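Local coordinates for protein putative isomerase (Sinorhizobium meliloti, PDB 2PPG) that is a putative isomerase of unproven specific function, a member of the enolase superfamily with a mandelate racemase-type N-terminal domain and a TIM-barrel domain, at residues H312-P317 against N339-E344; D154-Y159 against Y368-G373; D99-H104 against G297-M302. All blocks are in the same frame, centred on the assembly; numbering follows the deposited sequence.

Contact 1 of 3, residues H312-P317 against N339-E344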
loop_
_atom_site.group_PDB
_atom_site.type_symbol
_atom_site.label_atom_id
_atom_site.label_comp_id
_atom_site.label_asym_id
_atom_site.label_seq_id
_atom_site.Cartn_x
_atom_site.Cartn_y
_atom_site.Cartn_z
ATOM N N HIS A 312 8.867 -15.645 11.958
ATOM C CA HIS A 312 7.942 -16.773 12.156
ATOM C C HIS A 312 7.771 -17.684 10.963
ATOM O O HIS A 312 6.652 -17.926 10.507
ATOM C CB HIS A 312 6.584 -16.274 12.653
ATOM C CG HIS A 312 6.698 -15.472 13.901
ATOM N ND1 HIS A 312 7.017 -14.131 13.889
ATOM C CD2 HIS A 312 6.628 -15.836 15.200
ATOM C CE1 HIS A 312 7.107 -13.697 15.131
ATOM N NE2 HIS A 312 6.872 -14.711 15.946
ATOM N N ILE A 313 8.894 -18.193 10.478
ATOM C CA ILE A 313 8.943 -19.040 9.298
ATOM C C ILE A 313 9.675 -20.334 9.677
ATOM O O ILE A 313 10.646 -20.301 10.421
ATOM C CB ILE A 313 9.622 -18.285 8.153
ATOM C CG1 ILE A 313 8.673 -17.210 7.620
ATOM C CG2 ILE A 313 10.059 -19.219 7.042
ATOM C CD1 ILE A 313 9.289 -16.294 6.610
ATOM N N LYS A 314 9.168 -21.471 9.212
ATOM C CA LYS A 314 9.761 -22.769 9.505
ATOM C C LYS A 314 11.048 -22.964 8.717
ATOM O O LYS A 314 11.179 -22.498 7.578
ATOM C CB LYS A 314 8.761 -23.892 9.183
ATOM C CG LYS A 314 8.206 -24.655 10.383
ATOM C CD LYS A 314 7.948 -23.741 11.579
ATOM C CE LYS A 314 7.778 -24.533 12.868
ATOM N NZ LYS A 314 9.000 -25.355 13.170
ATOM N N VAL A 315 12.002 -23.652 9.329
ATOM C CA VAL A 315 13.251 -23.979 8.655
ATOM C C VAL A 315 13.303 -25.474 8.371
ATOM O O VAL A 315 13.302 -26.282 9.298
ATOM C CB VAL A 315 14.491 -23.590 9.497
ATOM C CG1 VAL A 315 15.759 -23.741 8.664
ATOM C CG2 VAL A 315 14.386 -22.164 10.004
ATOM N N ILE A 316 13.308 -25.846 7.096
ATOM C CA ILE A 316 13.535 -27.229 6.721
ATOM C C ILE A 316 14.743 -27.327 5.783
ATOM O O ILE A 316 14.610 -27.228 4.568
ATOM C CB ILE A 316 12.269 -27.894 6.113
ATOM C CG1 ILE A 316 11.100 -27.807 7.095
ATOM C CG2 ILE A 316 12.560 -29.352 5.793
ATOM C CD1 ILE A 316 9.781 -28.277 6.538
ATOM N N PRO A 317 15.941 -27.503 6.353
ATOM C CA PRO A 317 17.149 -27.442 5.518
ATOM C C PRO A 317 17.173 -28.407 4.336
ATOM O O PRO A 317 16.629 -29.522 4.399
ATOM C CB PRO A 317 18.275 -27.759 6.510
ATOM C CG PRO A 317 17.733 -27.261 7.815
ATOM C CD PRO A 317 16.278 -27.705 7.773
ATOM N N ASN A 339 13.804 -22.756 14.982
ATOM C CA ASN A 339 12.745 -23.018 14.011
ATOM C C ASN A 339 12.876 -24.255 13.112
ATOM O O ASN A 339 12.074 -24.418 12.181
ATOM C CB ASN A 339 12.512 -21.770 13.136
ATOM C CG ASN A 339 11.660 -20.725 13.827
ATOM O OD1 ASN A 339 11.708 -20.578 15.049
ATOM N ND2 ASN A 339 10.881 -19.984 13.044
ATOM N N VAL A 340 13.859 -25.118 13.383
ATOM C CA VAL A 340 14.071 -26.325 12.559
ATOM C C VAL A 340 13.096 -27.478 12.820
ATOM O O VAL A 340 13.167 -28.164 13.826
ATOM C CB VAL A 340 15.533 -26.825 12.593
ATOM C CG1 VAL A 340 15.672 -28.117 11.792
ATOM C CG2 VAL A 340 16.454 -25.757 12.014
ATOM N N ASP A 341 12.191 -27.686 11.880
ATOM C CA ASP A 341 11.117 -28.663 12.043
ATOM C C ASP A 341 11.565 -30.057 11.618
ATOM O O ASP A 341 11.053 -31.067 12.104
ATOM C CB ASP A 341 9.924 -28.241 11.176
ATOM C CG ASP A 341 8.651 -28.967 11.542
ATOM O OD1 ASP A 341 8.133 -29.739 10.701
ATOM O OD2 ASP A 341 8.175 -28.765 12.681
ATOM N N CYS A 342 12.553 -30.085 10.728
ATOM C CA CYS A 342 12.782 -31.204 9.847
ATOM C C CYS A 342 14.013 -30.917 8.985
ATOM O O CYS A 342 14.458 -29.789 8.911
ATOM C CB CYS A 342 11.575 -31.315 8.934
ATOM S SG CYS A 342 11.336 -32.914 8.298
ATOM N N HIS A 343 14.545 -31.935 8.317
ATOM C CA HIS A 343 15.737 -31.786 7.491
ATOM C C HIS A 343 15.676 -32.814 6.377
ATOM O O HIS A 343 15.441 -33.992 6.632
ATOM C CB HIS A 343 16.984 -32.001 8.350
ATOM C CG HIS A 343 18.262 -31.553 7.717
ATOM N ND1 HIS A 343 18.827 -32.191 6.628
ATOM C CD2 HIS A 343 19.115 -30.552 8.050
ATOM C CE1 HIS A 343 19.960 -31.591 6.310
ATOM N NE2 HIS A 343 20.158 -30.591 7.155
ATOM N N GLU A 344 15.877 -32.369 5.141
ATOM C CA GLU A 344 15.915 -33.273 3.988
ATOM C C GLU A 344 16.955 -34.385 4.166
ATOM O O GLU A 344 18.038 -34.160 4.709
ATOM C CB GLU A 344 16.209 -32.487 2.707
ATOM C CG GLU A 344 16.054 -33.295 1.435
ATOM C CD GLU A 344 16.291 -32.493 0.159
ATOM O OE1 GLU A 344 16.941 -31.427 0.213
ATOM O OE2 GLU A 344 15.830 -32.935 -0.913
#
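Val-315 and Asn-339 to Asp-341 carry the backbone part of this contact. Val-315 N donates to Asn-339 O at 3.0 Å, and two residues further on Asp-341 N returns a bond of 3.1 Å to Val-315 O, which makes a single bridge centred on Val-315 and Val-340. A third backbone bond joins Glu-344 N to Pro-317 O at 3.0 Å. The end-to-end directions of the two segments differ by 26°, so they run roughly alongside each other.

Polar side chains work at both ends of the pairing. The amide of Asn-339 turns its ND2 to Ile-313 O at 2.7 Å; the bond is almost straight (172°), with the acceptor in the amide plane but the nitrogen well above the plane of the receiving carbonyl. Lys-314 bends at chi2 (38°) and again at chi4, which brings its NZ back to a loose salt bridge with Asp-341 OD2 at 3.5 Å and a weak bond to Asn-339 O. Both ring nitrogens of His-343 are engaged, ND1 by Glu-344 O in the ring plane and NE2 by Ser-330 OG of helix 325-336, which fixes the rotation of the imidazole. Glu-344 OE2 is held by Lys-187 and Ser-161.

Apolar contacts fill the remainder. Val-315 CB meets Val-340 CG2 at 3.9 Å, and Ile-316 CG2 rests on Cys-342 CB at 3.8 Å. Pro-317 crosses the side chain of His-343 at about a right angle, its CB 3.3 Å from His-343 CD2.

With helix 325-336 joining two strands that point the same way, this is a beta-alpha-beta crossover, the last such unit of the modified TIM barrel of the enolase superfamily.

Contact 2 of 3, residues D154-Y159 against Y368-G373; sequences DRIAAY and YVVPTG
Over one face of the Arg-155 guanidinium lie the methyls of Val-369, with Val-369 CG2 3.8 Å from Arg-155 NE and displaced toward the rim of the group. At the edge of the Tyr-368 ring, close to its plane, sits Ile-156 O, while Ala-158 CB approaches obliquely, 3.6 Å from Tyr-368 CD2. The His-343 ring packs edge-to-face with the same tyrosine, whose hydroxyl bonds to Glu-344 O.

Behind these groups is a short antiparallel ladder. Ile-156 and Tyr-368 form the hydrogen-bonded pair, through Ile-156 N to Tyr-368 O at 3.1 Å and Tyr-368 N to Ile-156 O at 2.7 Å; Arg-155 and Val-369 form the non-hydrogen-bonded one. Val-370 N then reaches Asp-154 O at 3.1 Å. Arg-155 folds at chi2 (-76°) and chi3, and this return brings its NE to the same oxygen at 3.2 Å, the two donors arriving from opposite faces of the carbonyl plane.

Ile-156 CD1 touches Val-370 CG2 at 3.8 Å, and helix 325-336 covers Ile-156 and Tyr-368. Strand 367-369, itself paired antiparallel with strand 362-364, thus adds an antiparallel neighbour to strand 155-161, which runs parallel to its barrel neighbours 185-189 and 343-345. The chemistry implies two unlike faces: Ile-156 and Tyr-368 are buried against helix and barrel, whereas exposed Arg-155 spends its flat surface on a valine and its NE on a backbone oxygen.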
loop_
_atom_site.group_PDB
_atom_site.type_symbol
_atom_site.label_atom_id
_atom_site.label_comp_id
_atom_site.label_asym_id
_atom_site.label_seq_id
_atom_site.Cartn_x
_atom_site.Cartn_y
_atom_site.Cartn_z
ATOM N N ASP A 154 19.246 -33.071 19.897
ATOM C CA ASP A 154 20.294 -33.980 19.389
ATOM C C ASP A 154 19.817 -34.990 18.335
ATOM O O ASP A 154 20.625 -35.686 17.715
ATOM C CB ASP A 154 21.138 -34.623 20.497
ATOM C CG ASP A 154 20.391 -35.662 21.289
ATOM O OD1 ASP A 154 21.050 -36.293 22.143
ATOM O OD2 ASP A 154 19.171 -35.850 21.068
ATOM N N ARG A 155 18.504 -35.062 18.154
ATOM C CA ARG A 155 17.941 -35.713 16.981
ATOM C C ARG A 155 17.222 -34.653 16.145
ATOM O O ARG A 155 16.705 -33.668 16.668
ATOM C CB ARG A 155 16.943 -36.819 17.350
ATOM C CG ARG A 155 17.395 -37.877 18.351
ATOM C CD ARG A 155 18.342 -38.882 17.747
ATOM N NE ARG A 155 19.677 -38.716 18.304
ATOM C CZ ARG A 155 20.275 -39.614 19.076
ATOM N NH1 ARG A 155 21.489 -39.383 19.543
ATOM N NH2 ARG A 155 19.665 -40.754 19.363
ATOM N N ILE A 156 17.179 -34.870 14.843
ATOM C CA ILE A 156 16.416 -34.014 13.962
ATOM C C ILE A 156 15.609 -34.909 13.045
ATOM O O ILE A 156 16.151 -35.839 12.449
ATOM C CB ILE A 156 17.336 -33.091 13.114
ATOM C CG1 ILE A 156 18.108 -32.137 14.032
ATOM C CG2 ILE A 156 16.505 -32.318 12.074
ATOM C CD1 ILE A 156 19.295 -31.445 13.415
ATOM N N ALA A 157 14.315 -34.637 12.940
ATOM C CA ALA A 157 13.459 -35.397 12.037
ATOM C C ALA A 157 13.996 -35.274 10.607
ATOM O O ALA A 157 14.464 -34.208 10.198
ATOM C CB ALA A 157 12.012 -34.926 12.138
ATOM N N ALA A 158 13.972 -36.382 9.871
ATOM C CA ALA A 158 14.470 -36.405 8.499
ATOM C C ALA A 158 13.319 -36.757 7.583
ATOM O O ALA A 158 12.387 -37.431 7.998
ATOM C CB ALA A 158 15.572 -37.416 8.364
ATOM N N TYR A 159 13.359 -36.303 6.342
ATOM C CA TYR A 159 12.376 -36.805 5.386
ATOM C C TYR A 159 13.072 -37.371 4.175
ATOM O O TYR A 159 14.108 -36.858 3.754
ATOM C CB TYR A 159 11.347 -35.748 4.993
ATOM C CG TYR A 159 11.854 -34.605 4.136
ATOM C CD1 TYR A 159 11.942 -34.738 2.751
ATOM C CD2 TYR A 159 12.184 -33.381 4.696
ATOM C CE1 TYR A 159 12.369 -33.717 1.960
ATOM C CE2 TYR A 159 12.611 -32.339 3.905
ATOM C CZ TYR A 159 12.705 -32.514 2.533
ATOM O OH TYR A 159 13.130 -31.491 1.714
ATOM N N TYR A 368 17.921 -37.802 11.837
ATOM C CA TYR A 368 19.345 -37.521 11.817
ATOM C C TYR A 368 19.897 -37.543 13.247
ATOM O O TYR A 368 19.372 -36.881 14.149
ATOM C CB TYR A 368 19.585 -36.144 11.227
ATOM C CG TYR A 368 19.665 -36.077 9.726
ATOM C CD1 TYR A 368 20.827 -36.462 9.052
ATOM C CD2 TYR A 368 18.602 -35.590 8.976
ATOM C CE1 TYR A 368 20.915 -36.386 7.672
ATOM C CE2 TYR A 368 18.684 -35.502 7.591
ATOM C CZ TYR A 368 19.848 -35.893 6.947
ATOM O OH TYR A 368 19.942 -35.805 5.572
ATOM N N VAL A 369 20.945 -38.318 13.475
ATOM C CA VAL A 369 21.621 -38.235 14.749
ATOM C C VAL A 369 22.683 -37.146 14.593
ATOM O O VAL A 369 23.524 -37.215 13.696
ATOM C CB VAL A 369 22.237 -39.583 15.138
ATOM C CG1 VAL A 369 23.112 -39.438 16.383
ATOM C CG2 VAL A 369 21.134 -40.657 15.335
ATOM N N VAL A 370 22.607 -36.121 15.432
ATOM C CA VAL A 370 23.555 -35.019 15.375
ATOM C C VAL A 370 24.900 -35.474 15.918
ATOM O O VAL A 370 24.969 -35.958 17.053
ATOM C CB VAL A 370 23.070 -33.814 16.219
ATOM C CG1 VAL A 370 24.147 -32.701 16.257
ATOM C CG2 VAL A 370 21.747 -33.283 15.698
ATOM N N PRO A 371 25.969 -35.335 15.111
ATOM C CA PRO A 371 27.322 -35.717 15.546
ATOM C C PRO A 371 27.696 -35.001 16.825
ATOM O O PRO A 371 27.348 -33.843 16.999
ATOM C CB PRO A 371 28.231 -35.280 14.386
ATOM C CG PRO A 371 27.363 -34.469 13.452
ATOM C CD PRO A 371 25.938 -34.843 13.721
ATOM N N THR A 372 28.399 -35.688 17.717
ATOM C CA THR A 372 28.645 -35.176 19.068
ATOM C C THR A 372 29.939 -34.379 19.238
ATOM O O THR A 372 30.524 -34.383 20.319
ATOM C CB THR A 372 28.650 -36.313 20.098
ATOM O OG1 THR A 372 29.561 -37.329 19.662
ATOM C CG2 THR A 372 27.262 -36.914 20.247
ATOM N N GLY A 373 30.374 -33.687 18.185
ATOM C CA GLY A 373 31.536 -32.777 18.270
ATOM C C GLY A 373 32.854 -33.499 18.489
ATOM O O GLY A 373 32.883 -34.733 18.456
#

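Contact 3 of 3, residues D99-H104 against G297-M302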
loop_
_atom_site.group_PDB
_atom_site.type_symbol
_atom_site.label_atom_id
_atom_site.label_comp_id
_atom_site.label_asym_id
_atom_site.label_seq_id
_atom_site.Cartn_x
_atom_site.Cartn_y
_atom_site.Cartn_z
ATOM N N ASP A 99 37.140 -15.845 14.797
ATOM C CA ASP A 99 36.599 -14.702 14.053
ATOM C C ASP A 99 35.894 -15.119 12.757
ATOM O O ASP A 99 35.781 -14.311 11.838
ATOM C CB ASP A 99 37.718 -13.720 13.682
ATOM C CG ASP A 99 38.396 -13.106 14.889
ATOM O OD1 ASP A 99 37.835 -13.160 16.001
ATOM O OD2 ASP A 99 39.509 -12.562 14.722
ATOM N N ALA A 100 35.430 -16.369 12.689
ATOM C CA ALA A 100 34.830 -16.953 11.470
ATOM C C ALA A 100 33.866 -16.041 10.725
ATOM O O ALA A 100 34.027 -15.815 9.513
ATOM C CB ALA A 100 34.135 -18.283 11.789
ATOM N N ALA A 101 32.873 -15.523 11.451
ATOM C CA ALA A 101 31.811 -14.716 10.849
ATOM C C ALA A 101 32.297 -13.336 10.405
ATOM O O ALA A 101 31.841 -12.804 9.382
ATOM C CB ALA A 101 30.620 -14.592 11.806
ATOM N N ALA A 102 33.219 -12.763 11.174
ATOM C CA ALA A 102 33.818 -11.491 10.824
ATOM C C ALA A 102 34.683 -11.683 9.579
ATOM O O ALA A 102 34.685 -10.853 8.659
ATOM C CB ALA A 102 34.639 -10.949 11.994
ATOM N N ILE A 103 35.395 -12.801 9.541
ATOM C CA ILE A 103 36.191 -13.168 8.380
ATOM C C ILE A 103 35.279 -13.325 7.158
ATOM O O ILE A 103 35.588 -12.820 6.081
ATOM C CB ILE A 103 36.996 -14.464 8.645
ATOM C CG1 ILE A 103 38.106 -14.221 9.680
ATOM C CG2 ILE A 103 37.573 -15.036 7.373
ATOM C CD1 ILE A 103 38.474 -15.499 10.481
ATOM N N HIS A 104 34.142 -13.995 7.332
ATOM C CA HIS A 104 33.201 -14.155 6.229
ATOM C C HIS A 104 32.820 -12.804 5.621
ATOM O O HIS A 104 32.763 -12.659 4.403
ATOM C CB HIS A 104 31.933 -14.892 6.661
ATOM C CG HIS A 104 30.919 -14.989 5.566
ATOM N ND1 HIS A 104 30.954 -15.979 4.607
ATOM C CD2 HIS A 104 29.872 -14.190 5.245
ATOM C CE1 HIS A 104 29.970 -15.791 3.748
ATOM N NE2 HIS A 104 29.294 -14.716 4.117
ATOM N N GLY A 297 27.328 -21.772 3.843
ATOM C CA GLY A 297 28.246 -21.740 4.966
ATOM C C GLY A 297 27.512 -21.420 6.257
ATOM O O GLY A 297 26.385 -20.908 6.242
ATOM N N ILE A 298 28.144 -21.725 7.383
ATOM C CA ILE A 298 27.479 -21.607 8.679
ATOM C C ILE A 298 27.000 -20.189 8.991
ATOM O O ILE A 298 25.838 -19.988 9.375
ATOM C CB ILE A 298 28.361 -22.187 9.789
ATOM C CG1 ILE A 298 28.214 -23.713 9.784
ATOM C CG2 ILE A 298 28.031 -21.557 11.147
ATOM C CD1 ILE A 298 29.367 -24.505 10.354
ATOM N N THR A 299 27.871 -19.209 8.773
ATOM C CA THR A 299 27.563 -17.820 9.113
ATOM C C THR A 299 26.277 -17.355 8.442
ATOM O O THR A 299 25.408 -16.760 9.076
ATOM C CB THR A 299 28.710 -16.865 8.713
ATOM O OG1 THR A 299 29.886 -17.182 9.475
ATOM C CG2 THR A 299 28.321 -15.421 8.971
ATOM N N GLN A 300 26.155 -17.647 7.158
ATOM C CA GLN A 300 25.049 -17.137 6.384
ATOM C C GLN A 300 23.810 -17.952 6.744
ATOM O O GLN A 300 22.721 -17.407 6.928
ATOM C CB GLN A 300 25.403 -17.266 4.918
ATOM C CG GLN A 300 24.902 -16.174 4.047
ATOM C CD GLN A 300 25.353 -14.792 4.469
ATOM O OE1 GLN A 300 26.530 -14.434 4.352
ATOM N NE2 GLN A 300 24.408 -13.992 4.927
ATOM N N PHE A 301 24.012 -19.259 6.884
ATOM C CA PHE A 301 22.978 -20.210 7.265
ATOM C C PHE A 301 22.300 -19.768 8.561
ATOM O O PHE A 301 21.073 -19.787 8.663
ATOM C CB PHE A 301 23.628 -21.596 7.436
ATOM C CG PHE A 301 22.658 -22.754 7.499
ATOM C CD1 PHE A 301 22.359 -23.486 6.361
ATOM C CD2 PHE A 301 22.104 -23.161 8.717
ATOM C CE1 PHE A 301 21.478 -24.589 6.428
ATOM C CE2 PHE A 301 21.225 -24.259 8.790
ATOM C CZ PHE A 301 20.911 -24.968 7.647
HETATM N N MSE A 302 23.097 -19.360 9.541
HETATM C CA MSE A 302 22.551 -18.925 10.828
HETATM C C MSE A 302 21.850 -17.570 10.723
HETATM O O MSE A 302 20.848 -17.330 11.404
HETATM C CB MSE A 302 23.637 -18.892 11.912
HETATM C CG MSE A 302 24.195 -20.267 12.275
HETATM SE SE MSE A 302 22.865 -21.489 13.080
HETATM C CE MSE A 302 22.588 -20.526 14.765
#
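Thr-299 meets Ala-101 with both of its branches, because a chi1 of -64° sets OG1 opposite the carbonyl carbon and CG2 opposite the backbone N, so that both branches of the fork face the alanine. OG1 lies 3.4 Å from Ala-101 CA and CG2 lies 3.7 Å from Ala-101 CB. His-104, one turn further along its helix, has its CG trans to the backbone N (chi1 176°) and extends its ring to the amide end of Gln-300, with NE2 4.0 Å from Gln-300 CD. Those two side chains cross at about a right angle.

Ala-101 and Thr-299 are also the closest backbone pair, their CA atoms 5.5 Å apart. The axes of the short pieces 100-104 and 297-302 approach to 9.3 Å and cross at -90°, and a small side chain at Ala-101 is consistent with the close CA pair. Helix 100-109 belongs to the N-terminal domain of the enolase superfamily fold, and helix 293-310 is the barrel helix that leads into strand 314-315, so the contact joins the two domains.

The hydroxyl of Thr-299 is not left to the alanine, for Trp-133 NE1 donates to OG1 from helix 119-140. Helix 293-310 is kinked at this point, where the nitrogens of Ile-298 and Thr-299 have no bond to the preceding turn and Gly-297 takes a positive phi; Asp-129 OD2 accepts the bond from Thr-299 N instead. At the start of helix 100-109, Asp-99 OD1 forms a salt bridge with Lys-146 of a neighbouring subunit and accepts from Gln-151 N of that same subunit.

How the contacts relate
Contacts 1 and 2 reach the same sheet, as strands 343-345 and 155-161 are neighbours in it; they meet through the backbone, His-343 O lying by Tyr-159 N. Both rely on backbone bonds, but contact 1 joins strands running the same way and is largely buried, while contact 2 is antiparallel and has an exposed edge. Contact 3, also buried, joins helices of two domains by side-chain packing and lies about 20 Å, centre to centre, from contact 1. Helix 293-310 leads from it into strand 314-315, and Phe-301 packs on Pro-317. Contacts 2 and 3 do not touch, their nearest atoms about 9 Å apart.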